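Local coordinates for uncharacterized protein (Bacteroides thetaiotaomicron, PDB 4QNI), which is of unknown function but is probably a lipoprotein that assists nutrient binding, at residues L282-F296 against R307-N321. Numbering follows the deposited sequence.
With EDO (1,2-ethanediol), chain F; EDO (1,2-ethanediol), chain E; EDO (1,2-ethanediol), chain J.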
loop_
_atom_site.group_PDB
_atom_site.type_symbol
_atom_site.label_atom_id
_atom_site.label_comp_id
_atom_site.label_asym_id
_atom_site.label_seq_id
_atom_site.Cartn_x
_atom_site.Cartn_y
_atom_site.Cartn_z
ATOM N N LEU A 282 5.724 -11.574 -29.142
ATOM C CA LEU A 282 6.712 -11.669 -28.086
ATOM C C LEU A 282 7.474 -12.987 -28.214
ATOM O O LEU A 282 6.885 -14.058 -28.331
ATOM C CB LEU A 282 6.025 -11.522 -26.724
ATOM C CG LEU A 282 6.906 -11.524 -25.481
ATOM C CD1 LEU A 282 7.718 -10.235 -25.367
ATOM C CD2 LEU A 282 6.057 -11.765 -24.228
ATOM N N GLU A 283 8.797 -12.886 -28.243
ATOM C CA GLU A 283 9.676 -14.030 -28.396
ATOM C C GLU A 283 10.452 -14.263 -27.093
ATOM O O GLU A 283 11.045 -13.334 -26.548
ATOM C CB GLU A 283 10.616 -13.765 -29.589
ATOM C CG GLU A 283 11.779 -14.731 -29.761
ATOM C CD GLU A 283 12.745 -14.340 -30.866
ATOM O OE1 GLU A 283 13.092 -13.141 -30.966
ATOM O OE2 GLU A 283 13.152 -15.236 -31.639
ATOM N N HIS A 284 10.422 -15.507 -26.603
ATOM C CA HIS A 284 11.185 -15.940 -25.439
ATOM C C HIS A 284 12.474 -16.553 -25.954
ATOM O O HIS A 284 12.418 -17.553 -26.678
ATOM C CB HIS A 284 10.396 -16.967 -24.601
ATOM C CG HIS A 284 9.054 -16.494 -24.137
ATOM N ND1 HIS A 284 8.926 -15.533 -23.145
ATOM C CD2 HIS A 284 7.823 -16.886 -24.524
ATOM C CE1 HIS A 284 7.630 -15.360 -22.979
ATOM N NE2 HIS A 284 6.928 -16.159 -23.777
ATOM N N ARG A 285 13.625 -15.922 -25.653
ATOM C CA ARG A 285 14.933 -16.447 -26.059
ATOM C C ARG A 285 15.556 -17.064 -24.845
ATOM O O ARG A 285 15.481 -16.504 -23.745
ATOM C CB ARG A 285 15.841 -15.379 -26.690
ATOM C CG ARG A 285 15.323 -14.893 -28.039
ATOM C CD ARG A 285 16.335 -15.074 -29.160
ATOM N NE ARG A 285 17.128 -13.863 -29.373
ATOM C CZ ARG A 285 16.813 -12.889 -30.222
ATOM N NH1 ARG A 285 15.718 -12.972 -30.962
ATOM N NH2 ARG A 285 17.603 -11.829 -30.346
ATOM N N TYR A 286 16.142 -18.224 -25.024
ATOM C CA TYR A 286 16.738 -18.960 -23.923
ATOM C C TYR A 286 18.192 -19.244 -24.135
ATOM O O TYR A 286 18.596 -19.582 -25.244
ATOM C CB TYR A 286 16.002 -20.296 -23.724
ATOM C CG TYR A 286 14.526 -20.126 -23.451
ATOM C CD1 TYR A 286 14.071 -19.694 -22.206
ATOM C CD2 TYR A 286 13.578 -20.389 -24.435
ATOM C CE1 TYR A 286 12.710 -19.567 -21.936
ATOM C CE2 TYR A 286 12.213 -20.241 -24.183
ATOM C CZ TYR A 286 11.786 -19.836 -22.929
ATOM O OH TYR A 286 10.452 -19.687 -22.647
ATOM N N VAL A 287 18.979 -19.128 -23.066
ATOM C CA VAL A 287 20.369 -19.550 -23.082
ATOM C C VAL A 287 20.405 -20.709 -22.106
ATOM O O VAL A 287 20.130 -20.497 -20.926
ATOM C CB VAL A 287 21.409 -18.446 -22.771
ATOM C CG1 VAL A 287 22.832 -19.025 -22.770
ATOM C CG2 VAL A 287 21.299 -17.291 -23.767
ATOM N N ILE A 288 20.657 -21.936 -22.580
ATOM C CA ILE A 288 20.703 -23.078 -21.669
ATOM C C ILE A 288 22.150 -23.538 -21.502
ATOM O O ILE A 288 22.788 -23.870 -22.492
ATOM C CB ILE A 288 19.784 -24.209 -22.193
ATOM C CG1 ILE A 288 18.308 -23.722 -22.191
ATOM C CG2 ILE A 288 19.961 -25.521 -21.394
ATOM C CD1 ILE A 288 17.358 -24.621 -22.892
ATOM N N ILE A 289 22.668 -23.579 -20.271
ATOM C CA ILE A 289 24.046 -24.075 -20.051
ATOM C C ILE A 289 23.931 -25.393 -19.339
ATOM O O ILE A 289 23.396 -25.445 -18.244
ATOM C CB ILE A 289 24.995 -23.079 -19.298
ATOM C CG1 ILE A 289 24.990 -21.667 -19.935
ATOM C CG2 ILE A 289 26.438 -23.645 -19.180
ATOM C CD1 ILE A 289 25.595 -20.588 -18.994
ATOM N N ASN A 290 24.415 -26.458 -19.955
ATOM C CA ASN A 290 24.341 -27.798 -19.391
ATOM C C ASN A 290 25.656 -28.262 -18.833
ATOM O O ASN A 290 26.713 -27.804 -19.258
ATOM C CB ASN A 290 23.870 -28.796 -20.450
ATOM C CG ASN A 290 22.450 -28.603 -20.896
ATOM O OD1 ASN A 290 22.171 -28.373 -22.073
ATOM N ND2 ASN A 290 21.523 -28.692 -19.968
ATOM N N ASN A 291 25.578 -29.219 -17.899
ATOM C CA ASN A 291 26.693 -29.912 -17.262
ATOM C C ASN A 291 27.678 -28.987 -16.545
ATOM O O ASN A 291 28.897 -29.166 -16.631
ATOM C CB ASN A 291 27.426 -30.821 -18.271
ATOM C CG ASN A 291 26.527 -31.917 -18.745
ATOM O OD1 ASN A 291 25.916 -32.619 -17.945
ATOM N ND2 ASN A 291 26.362 -32.033 -20.048
ATOM N N VAL A 292 27.134 -28.040 -15.795
ATOM C CA VAL A 292 27.926 -27.180 -14.935
ATOM C C VAL A 292 28.276 -28.097 -13.766
ATOM O O VAL A 292 27.387 -28.672 -13.160
ATOM C CB VAL A 292 27.168 -25.902 -14.516
ATOM C CG1 VAL A 292 27.987 -25.080 -13.541
ATOM C CG2 VAL A 292 26.766 -25.073 -15.728
ATOM N N ASP A 293 29.548 -28.335 -13.535
ATOM C CA ASP A 293 29.971 -29.239 -12.486
ATOM C C ASP A 293 31.318 -28.779 -11.922
ATOM O O ASP A 293 32.359 -28.960 -12.560
ATOM C CB ASP A 293 30.052 -30.698 -13.045
ATOM C CG ASP A 293 30.136 -31.775 -11.983
ATOM O OD1 ASP A 293 30.519 -31.455 -10.836
ATOM O OD2 ASP A 293 29.917 -32.942 -12.315
ATOM N N TYR A 294 31.293 -28.167 -10.745
ATOM C CA TYR A 294 32.521 -27.717 -10.100
ATOM C C TYR A 294 32.402 -27.737 -8.565
ATOM O O TYR A 294 31.306 -27.826 -7.977
ATOM C CB TYR A 294 32.980 -26.326 -10.609
ATOM C CG TYR A 294 32.080 -25.174 -10.230
ATOM C CD1 TYR A 294 32.239 -24.510 -9.013
ATOM C CD2 TYR A 294 31.139 -24.679 -11.121
ATOM C CE1 TYR A 294 31.425 -23.429 -8.664
ATOM C CE2 TYR A 294 30.303 -23.615 -10.777
ATOM C CZ TYR A 294 30.467 -22.977 -9.556
ATOM O OH TYR A 294 29.675 -21.913 -9.221
ATOM N N TYR A 295 33.575 -27.648 -7.942
ATOM C CA TYR A 295 33.790 -27.617 -6.507
ATOM C C TYR A 295 34.566 -26.366 -6.090
ATOM O O TYR A 295 35.484 -25.960 -6.802
ATOM C CB TYR A 295 34.605 -28.832 -6.091
ATOM C CG TYR A 295 33.938 -30.164 -6.291
ATOM C CD1 TYR A 295 34.062 -30.853 -7.497
ATOM C CD2 TYR A 295 33.303 -30.810 -5.235
ATOM C CE1 TYR A 295 33.499 -32.119 -7.670
ATOM C CE2 TYR A 295 32.771 -32.087 -5.385
ATOM C CZ TYR A 295 32.855 -32.732 -6.611
ATOM O OH TYR A 295 32.326 -33.986 -6.767
ATOM N N PHE A 296 34.275 -25.817 -4.901
ATOM C CA PHE A 296 35.039 -24.691 -4.353
ATOM C C PHE A 296 34.880 -24.646 -2.843
ATOM O O PHE A 296 33.909 -25.187 -2.311
ATOM C CB PHE A 296 34.626 -23.338 -4.993
ATOM C CG PHE A 296 33.359 -22.738 -4.440
ATOM C CD1 PHE A 296 32.114 -23.179 -4.874
ATOM C CD2 PHE A 296 33.408 -21.728 -3.479
ATOM C CE1 PHE A 296 30.943 -22.626 -4.359
ATOM C CE2 PHE A 296 32.235 -21.179 -2.959
ATOM C CZ PHE A 296 31.010 -21.622 -3.416
ATOM N N ARG A 307 33.299 -26.807 1.805
ATOM C CA ARG A 307 33.508 -27.208 0.419
ATOM C C ARG A 307 32.176 -27.527 -0.261
ATOM O O ARG A 307 31.479 -28.474 0.120
ATOM C CB ARG A 307 34.471 -28.388 0.329
ATOM C CG ARG A 307 34.823 -28.728 -1.107
ATOM C CD ARG A 307 36.173 -29.395 -1.176
ATOM N NE ARG A 307 36.643 -29.570 -2.549
ATOM C CZ ARG A 307 37.239 -28.630 -3.272
ATOM N NH1 ARG A 307 37.420 -27.412 -2.771
ATOM N NH2 ARG A 307 37.662 -28.898 -4.499
ATOM N N TYR A 308 31.826 -26.722 -1.269
ATOM C CA TYR A 308 30.582 -26.904 -2.012
ATOM C C TYR A 308 30.786 -27.589 -3.327
ATOM O O TYR A 308 31.804 -27.371 -3.983
ATOM C CB TYR A 308 29.915 -25.555 -2.287
ATOM C CG TYR A 308 29.282 -24.938 -1.067
ATOM C CD1 TYR A 308 28.027 -25.346 -0.630
ATOM C CD2 TYR A 308 29.927 -23.929 -0.360
ATOM C CE1 TYR A 308 27.425 -24.766 0.478
ATOM C CE2 TYR A 308 29.336 -23.343 0.757
ATOM C CZ TYR A 308 28.082 -23.765 1.173
ATOM O OH TYR A 308 27.467 -23.208 2.269
ATOM N N HIS A 309 29.799 -28.414 -3.714
ATOM C CA HIS A 309 29.679 -29.034 -5.013
ATOM C C HIS A 309 28.497 -28.365 -5.717
ATOM O O HIS A 309 27.351 -28.506 -5.292
ATOM C CB HIS A 309 29.534 -30.563 -4.940
ATOM C CG HIS A 309 29.595 -31.244 -6.283
ATOM N ND1 HIS A 309 29.360 -32.602 -6.409
ATOM C CD2 HIS A 309 29.876 -30.738 -7.511
ATOM C CE1 HIS A 309 29.498 -32.875 -7.700
ATOM N NE2 HIS A 309 29.800 -31.782 -8.401
ATOM N N VAL A 310 28.796 -27.589 -6.755
ATOM C CA VAL A 310 27.825 -26.846 -7.572
ATOM C C VAL A 310 27.656 -27.629 -8.862
ATOM O O VAL A 310 28.656 -27.904 -9.533
ATOM C CB VAL A 310 28.336 -25.401 -7.809
ATOM C CG1 VAL A 310 27.348 -24.576 -8.633
ATOM C CG2 VAL A 310 28.669 -24.723 -6.476
ATOM N N LYS A 311 26.408 -28.022 -9.203
ATOM C CA LYS A 311 26.173 -28.874 -10.363
ATOM C C LYS A 311 24.774 -28.694 -10.960
ATOM O O LYS A 311 23.811 -28.487 -10.223
ATOM C CB LYS A 311 26.367 -30.340 -9.934
ATOM C CG LYS A 311 26.356 -31.372 -11.035
ATOM C CD LYS A 311 26.518 -32.728 -10.430
ATOM C CE LYS A 311 26.350 -33.843 -11.425
ATOM N NZ LYS A 311 26.580 -35.172 -10.786
ATOM N N GLY A 312 24.678 -28.819 -12.291
ATOM C CA GLY A 312 23.416 -28.716 -12.989
ATOM C C GLY A 312 23.376 -27.859 -14.236
ATOM O O GLY A 312 24.368 -27.704 -14.971
ATOM N N THR A 313 22.170 -27.332 -14.480
ATOM C CA THR A 313 21.803 -26.529 -15.632
ATOM C C THR A 313 21.452 -25.128 -15.207
ATOM O O THR A 313 20.735 -24.941 -14.221
ATOM C CB THR A 313 20.579 -27.183 -16.332
ATOM O OG1 THR A 313 20.887 -28.526 -16.621
ATOM C CG2 THR A 313 20.160 -26.478 -17.648
ATOM N N LEU A 314 21.913 -24.161 -15.994
ATOM C CA LEU A 314 21.598 -22.740 -15.905
ATOM C C LEU A 314 20.694 -22.397 -17.072
ATOM O O LEU A 314 20.967 -22.837 -18.187
ATOM C CB LEU A 314 22.870 -21.896 -15.981
ATOM C CG LEU A 314 23.750 -21.836 -14.760
ATOM C CD1 LEU A 314 25.117 -21.269 -15.137
ATOM C CD2 LEU A 314 23.100 -20.983 -13.672
ATOM N N THR A 315 19.625 -21.646 -16.839
ATOM C CA THR A 315 18.707 -21.231 -17.898
ATOM C C THR A 315 18.410 -19.760 -17.743
ATOM O O THR A 315 17.920 -19.321 -16.695
ATOM C CB THR A 315 17.391 -22.055 -17.921
ATOM O OG1 THR A 315 17.687 -23.451 -17.919
ATOM C CG2 THR A 315 16.487 -21.711 -19.134
ATOM N N LEU A 316 18.709 -19.010 -18.794
ATOM C CA LEU A 316 18.419 -17.606 -18.915
ATOM C C LEU A 316 17.317 -17.421 -19.933
ATOM O O LEU A 316 17.437 -17.922 -21.039
ATOM C CB LEU A 316 19.670 -16.844 -19.363
ATOM C CG LEU A 316 19.482 -15.331 -19.632
ATOM C CD1 LEU A 316 19.246 -14.577 -18.342
ATOM C CD2 LEU A 316 20.670 -14.763 -20.463
ATOM N N SER A 317 16.270 -16.685 -19.579
ATOM C CA SER A 317 15.187 -16.321 -20.503
ATOM C C SER A 317 15.219 -14.796 -20.742
ATOM O O SER A 317 15.488 -14.017 -19.837
ATOM C CB SER A 317 13.825 -16.767 -19.979
ATOM O OG SER A 317 13.554 -16.212 -18.707
ATOM N N ARG A 318 14.991 -14.396 -21.959
ATOM C CA ARG A 318 14.997 -13.003 -22.356
ATOM C C ARG A 318 13.807 -12.790 -23.260
ATOM O O ARG A 318 13.640 -13.521 -24.238
ATOM C CB ARG A 318 16.328 -12.663 -23.049
ATOM C CG ARG A 318 16.524 -11.200 -23.269
ATOM C CD ARG A 318 17.841 -10.881 -23.935
ATOM N NE ARG A 318 18.980 -10.936 -23.017
ATOM C CZ ARG A 318 20.226 -10.651 -23.387
ATOM N NH1 ARG A 318 20.486 -10.264 -24.633
ATOM N NH2 ARG A 318 21.225 -10.762 -22.517
ATOM N N ASP A 319 12.965 -11.822 -22.933
ATOM C CA ASP A 319 11.784 -11.572 -23.739
ATOM C C ASP A 319 12.050 -10.471 -24.692
ATOM O O ASP A 319 12.457 -9.379 -24.293
ATOM C CB ASP A 319 10.562 -11.274 -22.861
ATOM C CG ASP A 319 10.263 -12.416 -21.911
ATOM O OD1 ASP A 319 10.225 -13.581 -22.376
ATOM O OD2 ASP A 319 10.194 -12.164 -20.687
ATOM N N ILE A 320 11.849 -10.780 -25.974
ATOM C CA ILE A 320 12.065 -9.880 -27.094
ATOM C C ILE A 320 10.725 -9.544 -27.692
ATOM O O ILE A 320 10.033 -10.421 -28.202
ATOM C CB ILE A 320 13.031 -10.504 -28.151
ATOM C CG1 ILE A 320 14.277 -11.227 -27.535
ATOM C CG2 ILE A 320 13.389 -9.515 -29.264
ATOM C CD1 ILE A 320 15.295 -10.412 -26.810
ATOM N N ASN A 321 10.352 -8.274 -27.607
ATOM C CA ASN A 321 9.111 -7.750 -28.171
ATOM C C ASN A 321 9.433 -7.311 -29.573
ATOM O O ASN A 321 10.020 -6.247 -29.734
ATOM C CB ASN A 321 8.596 -6.573 -27.301
ATOM C CG ASN A 321 7.330 -5.891 -27.785
ATOM O OD1 ASN A 321 6.925 -5.997 -28.947
ATOM N ND2 ASN A 321 6.671 -5.168 -26.889
HETATM C C1 EDO F . 20.307 -14.009 -26.833
HETATM O O1 EDO F . 19.857 -14.586 -25.617
HETATM C C2 EDO F . 19.455 -12.752 -27.164
HETATM O O2 EDO F . 19.882 -12.168 -28.396
HETATM C C1 EDO E . 26.743 -20.649 -11.232
HETATM O O1 EDO E . 28.077 -21.071 -11.034
HETATM C C2 EDO E . 25.788 -21.565 -10.488
HETATM O O2 EDO E . 25.912 -21.366 -9.093
HETATM C C1 EDO J . 17.856 -10.180 -16.746
HETATM O O1 EDO J . 16.894 -9.335 -16.104
HETATM C C2 EDO J . 17.229 -11.509 -17.303
HETATM O O2 EDO J . 16.687 -11.413 -18.657
HETATM O O HOH W 1 22.988 -30.239 -17.188
HETATM O O HOH W 2 29.783 -34.900 -10.363
#
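The long antiparallel beta hairpin of the C-terminal domain brings 282-296 against 307-321, where D293, Y295 and H309 form one side-chain cluster. The H309 imidazole lies flat over the Y295 ring in a face-to-face stack, centroids 3.9 Å apart and planes at 16°. With CG anti to the backbone N (chi1 -172°), the imidazole reaches across to its partner strand, where NE2 donates to D293 OD1 at 2.6 Å. The acceptor is met on its syn side, 32° out of the carboxylate plane but nearly within the imidazole plane. ND1 is hydrogen-bonded to E196, so both ring nitrogens are held and the ring's rotation is fixed. The other D293 oxygen, OD2, shares a water with K311 NZ. Replacing H309 by an alanine would probably strip Y295 of its stacking partner and leave D293 OD1 without its imidazole donor.

On the opposite sheet face, V310 CB sits over the Y294 ring, 3.8 Å from its centroid, as a CH-pi contact, while V310 CG2 meets the edge of the F296 ring. Farther along this face, I289 CD1 packs on L314 CD1 at 3.9 Å, and Y175 of strand 173-176 covers both residues. Back on the face of H309, toward the far end of the hairpin, H284 ND1 donates to D319 OD1 in a very short, bent bond whose exact length is doubtful; NE2 of the same ring bonds D276.

Paired backbone hydrogen bonds run from E283-I320 to I289-L314, then resume at V292-G312 after a one-residue shift. G312 has backbone angles that favour glycine, and the chain turns a corner there. The shift is a beta bulge, next to the corner at G312, in two long neighbouring strands of the extended antiparallel sheet of the BT_3044-like C-terminal domain.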